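Local coordinates for protein Cel44C (PDB 2YJQ) that probably hydrolyses the beta-1,4-glucan backbone of xyloglucan and cellulose, this chain holding its family 44 glycoside hydrolase part, at residues Q32-D37 / N399-A404; V283-E288 / Y359-E364. The protein carries 8 engineered substitutions. All coordinates share one frame; numbering follows the deposited sequence.

Contact 1: Q32-D37 / N399-A404. Unlike the reference sequence in segment 399-404: Ala403 (reference Pro). With EDO (1,2-ethanediol), chain I.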
# COMPACT_ATOMS: atom_id res chain seq x y z
N GLN A 32 -3.81 1.30 -8.83
CA GLN A 32 -4.33 1.82 -10.10
C GLN A 32 -3.93 3.26 -10.13
O GLN A 32 -3.93 3.91 -9.07
CB GLN A 32 -5.83 1.66 -10.14
CG GLN A 32 -6.27 0.20 -9.97
CD GLN A 32 -6.64 -0.18 -8.49
OE1 GLN A 32 -6.18 0.42 -7.53
NE2 GLN A 32 -7.49 -1.18 -8.34
N ASP A 33 -3.50 3.74 -11.29
CA ASP A 33 -3.33 5.19 -11.46
C ASP A 33 -4.67 5.91 -11.29
O ASP A 33 -5.74 5.34 -11.64
CB ASP A 33 -2.67 5.57 -12.79
CG ASP A 33 -1.29 5.01 -12.88
OD1 ASP A 33 -0.58 5.07 -11.86
OD2 ASP A 33 -0.90 4.46 -13.95
N LEU A 34 -4.61 7.10 -10.65
CA LEU A 34 -5.81 7.87 -10.35
C LEU A 34 -6.00 8.93 -11.43
O LEU A 34 -6.01 8.58 -12.60
CB LEU A 34 -5.71 8.48 -8.96
CG LEU A 34 -5.63 7.43 -7.84
CD1 LEU A 34 -5.54 8.15 -6.42
CD2 LEU A 34 -6.85 6.43 -7.91
N ALA A 35 -6.07 10.21 -11.10
CA ALA A 35 -6.26 11.17 -12.16
C ALA A 35 -4.95 11.38 -12.98
O ALA A 35 -5.05 11.61 -14.18
CB ALA A 35 -6.84 12.50 -11.66
N GLY A 36 -3.77 11.31 -12.36
CA GLY A 36 -2.50 11.47 -13.12
C GLY A 36 -1.75 12.76 -12.73
O GLY A 36 -0.66 13.06 -13.28
N ASP A 37 -2.32 13.53 -11.80
CA ASP A 37 -1.67 14.72 -11.24
C ASP A 37 -1.42 14.60 -9.70
O ASP A 37 -1.20 15.62 -9.04
CB ASP A 37 -2.50 15.99 -11.52
CG ASP A 37 -3.96 15.92 -10.94
OD1 ASP A 37 -4.35 14.90 -10.35
OD2 ASP A 37 -4.74 16.87 -11.06
N ASN A 399 -12.36 11.02 -6.43
CA ASN A 399 -12.01 12.43 -6.29
C ASN A 399 -11.34 12.87 -4.98
O ASN A 399 -10.38 13.63 -5.00
CB ASN A 399 -13.29 13.30 -6.53
CG ASN A 399 -13.59 13.46 -8.01
OD1 ASN A 399 -12.65 13.60 -8.78
ND2 ASN A 399 -14.89 13.44 -8.42
N TYR A 400 -11.90 12.46 -3.85
CA TYR A 400 -11.39 12.90 -2.55
C TYR A 400 -10.13 12.12 -2.09
O TYR A 400 -9.25 12.67 -1.41
CB TYR A 400 -12.51 12.88 -1.50
CG TYR A 400 -13.31 14.16 -1.51
CD1 TYR A 400 -12.76 15.35 -1.00
CD2 TYR A 400 -14.59 14.21 -2.07
CE1 TYR A 400 -13.46 16.51 -1.04
CE2 TYR A 400 -15.31 15.39 -2.08
CZ TYR A 400 -14.76 16.51 -1.56
OH TYR A 400 -15.47 17.67 -1.56
N VAL A 401 -10.01 10.87 -2.53
CA VAL A 401 -8.74 10.15 -2.38
C VAL A 401 -7.68 10.91 -3.16
O VAL A 401 -6.55 11.22 -2.67
CB VAL A 401 -8.83 8.67 -2.86
CG1 VAL A 401 -7.43 8.01 -2.85
CG2 VAL A 401 -9.81 7.89 -1.94
N SER A 402 -8.02 11.21 -4.39
CA SER A 402 -7.11 11.92 -5.23
C SER A 402 -6.70 13.29 -4.60
O SER A 402 -5.53 13.64 -4.57
CB SER A 402 -7.78 12.13 -6.58
OG SER A 402 -6.87 12.79 -7.39
N ALA A 403 -7.67 14.02 -4.06
CA ALA A 403 -7.40 15.25 -3.28
C ALA A 403 -6.39 15.06 -2.14
O ALA A 403 -5.40 15.86 -2.00
CB ALA A 403 -8.69 15.79 -2.72
N ALA A 404 -6.59 14.01 -1.36
CA ALA A 404 -5.65 13.68 -0.26
C ALA A 404 -4.25 13.60 -0.74
O ALA A 404 -3.39 14.32 -0.20
CB ALA A 404 -6.07 12.40 0.50
C1 EDO I . -9.99 11.80 -9.97
O1 EDO I . -9.51 13.08 -9.52
C2 EDO I . -9.50 10.67 -9.06
O2 EDO I . -9.24 9.47 -9.79
O HOH W 1 -7.22 15.00 -9.61
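Leu34 and Ala35, in the loop that follows strand 29-30, lie against Val401 and Ser402 on the opening turns of helix 399-409. At the head of the helix, Asn399 reaches the loop through a 1,2-ethanediol molecule, probably from the crystallisation liquor: Asn399 OD1 accepts a weak, 3.3 Å hydrogen bond from EDO O1. On the loop side EDO O1 also lies 3.5 Å from Ala35 CB, and EDO C2 packs 3.4 Å from Ser402 CB, which completes the bridge. Val401 makes the apolar contact. Val401 CG1, anti to the backbone N (chi1 173°), meets CD1 of Leu34 at 4.0 Å, the two side chains crossing at about a right angle, and both also rest on Tyr390 of strand 387-390, a setting that suits branched hydrocarbon. Ser402 is small enough for Leu34 CD1 to come within 4.3 Å of its CA. Ser402 OG is hydrogen-bonded to Glu38 and also accepts from a water at 3.2 Å; the same water donates to Asp37 OD1 at 3.0 Å, while OD2 of that aspartate forms a salt bridge with Lys406 farther along the helix. The arrangement belongs to the seam of a (beta/alpha)8 barrel, where the loop after the first strand packs on the helix that follows the eighth.

Contact 2: V283-E288 / Y359-E364. With OXZ (tetrahydrooxazine), chain E.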
# COMPACT_ATOMS: atom_id res chain seq x y z
N VAL A 283 1.67 -6.23 3.85
CA VAL A 283 0.26 -6.52 4.17
C VAL A 283 -0.75 -5.65 3.40
O VAL A 283 -0.39 -4.60 2.85
CB VAL A 283 -0.07 -6.39 5.67
CG1 VAL A 283 0.90 -7.20 6.53
CG2 VAL A 283 -0.10 -4.91 6.13
N HIS A 284 -2.02 -6.10 3.42
CA HIS A 284 -3.14 -5.30 2.99
C HIS A 284 -4.00 -5.05 4.19
O HIS A 284 -4.06 -5.87 5.12
CB HIS A 284 -3.94 -6.01 1.92
CG HIS A 284 -3.14 -6.34 0.69
ND1 HIS A 284 -3.60 -7.20 -0.29
CD2 HIS A 284 -1.92 -5.91 0.28
CE1 HIS A 284 -2.69 -7.31 -1.23
NE2 HIS A 284 -1.65 -6.53 -0.92
N TRP A 285 -4.68 -3.91 4.16
CA TRP A 285 -5.43 -3.49 5.28
C TRP A 285 -6.68 -2.76 4.75
O TRP A 285 -6.60 -1.59 4.28
CB TRP A 285 -4.55 -2.56 6.11
CG TRP A 285 -5.24 -1.99 7.35
CD1 TRP A 285 -5.70 -0.72 7.53
CD2 TRP A 285 -5.54 -2.71 8.56
NE1 TRP A 285 -6.29 -0.60 8.78
CE2 TRP A 285 -6.18 -1.80 9.43
CE3 TRP A 285 -5.34 -4.03 8.98
CZ2 TRP A 285 -6.59 -2.17 10.72
CZ3 TRP A 285 -5.79 -4.40 10.23
CH2 TRP A 285 -6.38 -3.46 11.10
N TYR A 286 -7.80 -3.48 4.76
CA TYR A 286 -9.12 -2.89 4.46
C TYR A 286 -9.83 -2.85 5.78
O TYR A 286 -10.09 -3.91 6.32
CB TYR A 286 -9.88 -3.81 3.52
CG TYR A 286 -9.15 -4.02 2.20
CD1 TYR A 286 -9.09 -2.99 1.23
CD2 TYR A 286 -8.51 -5.22 1.94
CE1 TYR A 286 -8.40 -3.18 0.02
CE2 TYR A 286 -7.82 -5.43 0.73
CZ TYR A 286 -7.80 -4.42 -0.23
OH TYR A 286 -7.08 -4.67 -1.40
N PRO A 287 -10.01 -1.64 6.36
CA PRO A 287 -10.64 -1.46 7.68
C PRO A 287 -11.95 -2.24 7.85
O PRO A 287 -12.79 -2.21 6.92
CB PRO A 287 -10.90 0.05 7.73
CG PRO A 287 -9.78 0.64 6.90
CD PRO A 287 -9.45 -0.38 5.84
N GLU A 288 -12.10 -2.94 8.99
CA GLU A 288 -13.41 -3.53 9.42
C GLU A 288 -14.25 -2.57 10.24
O GLU A 288 -15.39 -2.87 10.67
CB GLU A 288 -13.18 -4.82 10.18
CG GLU A 288 -12.47 -5.85 9.37
CD GLU A 288 -13.44 -6.82 8.68
OE1 GLU A 288 -14.64 -6.52 8.58
OE2 GLU A 288 -13.00 -7.90 8.27
N TYR A 359 -4.74 -0.87 0.33
CA TYR A 359 -5.64 -0.49 1.39
C TYR A 359 -6.57 0.58 0.90
O TYR A 359 -6.29 1.19 -0.13
CB TYR A 359 -4.86 0.06 2.57
CG TYR A 359 -4.21 1.42 2.31
CD1 TYR A 359 -3.00 1.51 1.59
CD2 TYR A 359 -4.80 2.60 2.77
CE1 TYR A 359 -2.40 2.75 1.35
CE2 TYR A 359 -4.19 3.85 2.54
CZ TYR A 359 -2.99 3.93 1.84
OH TYR A 359 -2.37 5.13 1.55
N SER A 360 -7.65 0.82 1.65
CA SER A 360 -8.58 1.89 1.31
C SER A 360 -9.49 2.15 2.48
O SER A 360 -9.85 1.20 3.18
CB SER A 360 -9.48 1.43 0.12
OG SER A 360 -10.45 2.43 -0.15
N TYR A 361 -9.94 3.38 2.63
CA TYR A 361 -10.85 3.74 3.68
C TYR A 361 -12.25 4.04 3.17
O TYR A 361 -13.11 4.42 3.95
CB TYR A 361 -10.26 4.92 4.51
CG TYR A 361 -9.19 4.41 5.48
CD1 TYR A 361 -7.99 3.89 5.01
CD2 TYR A 361 -9.45 4.32 6.84
CE1 TYR A 361 -7.05 3.36 5.88
CE2 TYR A 361 -8.49 3.83 7.76
CZ TYR A 361 -7.32 3.35 7.26
OH TYR A 361 -6.41 2.80 8.11
N GLY A 362 -12.49 3.83 1.86
CA GLY A 362 -13.84 4.00 1.31
C GLY A 362 -14.14 5.49 1.22
O GLY A 362 -13.22 6.33 1.36
N GLY A 363 -15.41 5.85 1.02
CA GLY A 363 -15.79 7.24 0.81
C GLY A 363 -15.00 7.91 -0.30
O GLY A 363 -14.52 9.05 -0.13
N GLU A 364 -14.82 7.22 -1.42
CA GLU A 364 -13.85 7.68 -2.47
C GLU A 364 -14.22 9.04 -3.06
O GLU A 364 -13.36 9.90 -3.44
CB GLU A 364 -13.73 6.59 -3.57
CG GLU A 364 -13.25 5.21 -3.04
CD GLU A 364 -14.37 4.31 -2.53
OE1 GLU A 364 -15.48 4.82 -2.34
OE2 GLU A 364 -14.18 3.09 -2.35
C6 OXZ E . -11.08 -6.43 -2.49
C5 OXZ E . -9.61 -6.29 -2.91
C4 OXZ E . -9.28 -6.98 -4.27
C3 OXZ E . -7.78 -6.96 -4.59
C2 OXZ E . -6.92 -7.56 -3.44
O6 OXZ E . -11.38 -7.86 -2.47
O5 OXZ E . -8.81 -6.97 -1.94
O4 OXZ E . -9.98 -6.31 -5.32
O3 OXZ E . -7.45 -7.59 -5.85
N1 OXZ E . -7.43 -6.99 -2.18
O HOH W 2 -7.86 1.77 10.46
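Pro287 points CG at one face of the Tyr361 ring, side chains crossing at about a right angle, where parallel strands six and seven of the (beta/alpha)8, or TIM, barrel run out into their loops. Pro287 CG stands 3.6 Å from the Tyr361 centroid, 14° off the normal, a CH-pi contact that suits polarised proline C-H groups and an electron-rich phenol. The Tyr361 hydroxyl lies in the plane of Trp285 at the indole edge, and one water joins them, 2.9 Å from Tyr361 OH and weakly bonded to Trp285 NE1. Trp285 O lies against the side chain of Tyr359, 2.9 Å from its CB. Tyr286 sets CD1 4.1 Å from Ser360 N and CE1 equally far from Tyr359 CA, and turns its hydroxyl to the bound tetrahydrooxazine. OXZ N1 donates to Tyr286 OH at a very short, so doubtful, 2.5 Å; Ser358 bonds the same hydroxyl. A phenylalanine here would keep the ring but is likely to leave Ser358 OG without this mate. Farther out, Glu187 is hydrogen-bonded to His284 and the ligand, and Arg295 to the carbonyls of Tyr286 and Pro287. In the opposing ST turn, Ser360 OG accepts from Gly362 N at 3.2 Å and 164°.

Both segments of contact 2 fall between the two segments of contact 1 in the sequence, and the centres are about 15 Å apart. They meet directly: Tyr400 N is 3.0 Å from Glu364 O, a probable hydrogen bond that ties the start of helix 399-409 to the end of 359-364, and Val401 CG2 packs on Glu364 CA at 4.1 Å. Tyr390 of strand 387-390 is shared: Leu34 and Val401 touch it from contact 1, Ser360 and Glu364 from contact 2. Their relation to the sugar-binding cleft differs. In contact 2 Tyr286 touches the tetrahydrooxazine itself, whereas the side chain of Leu34 in contact 1 stays about 13 Å from that ligand.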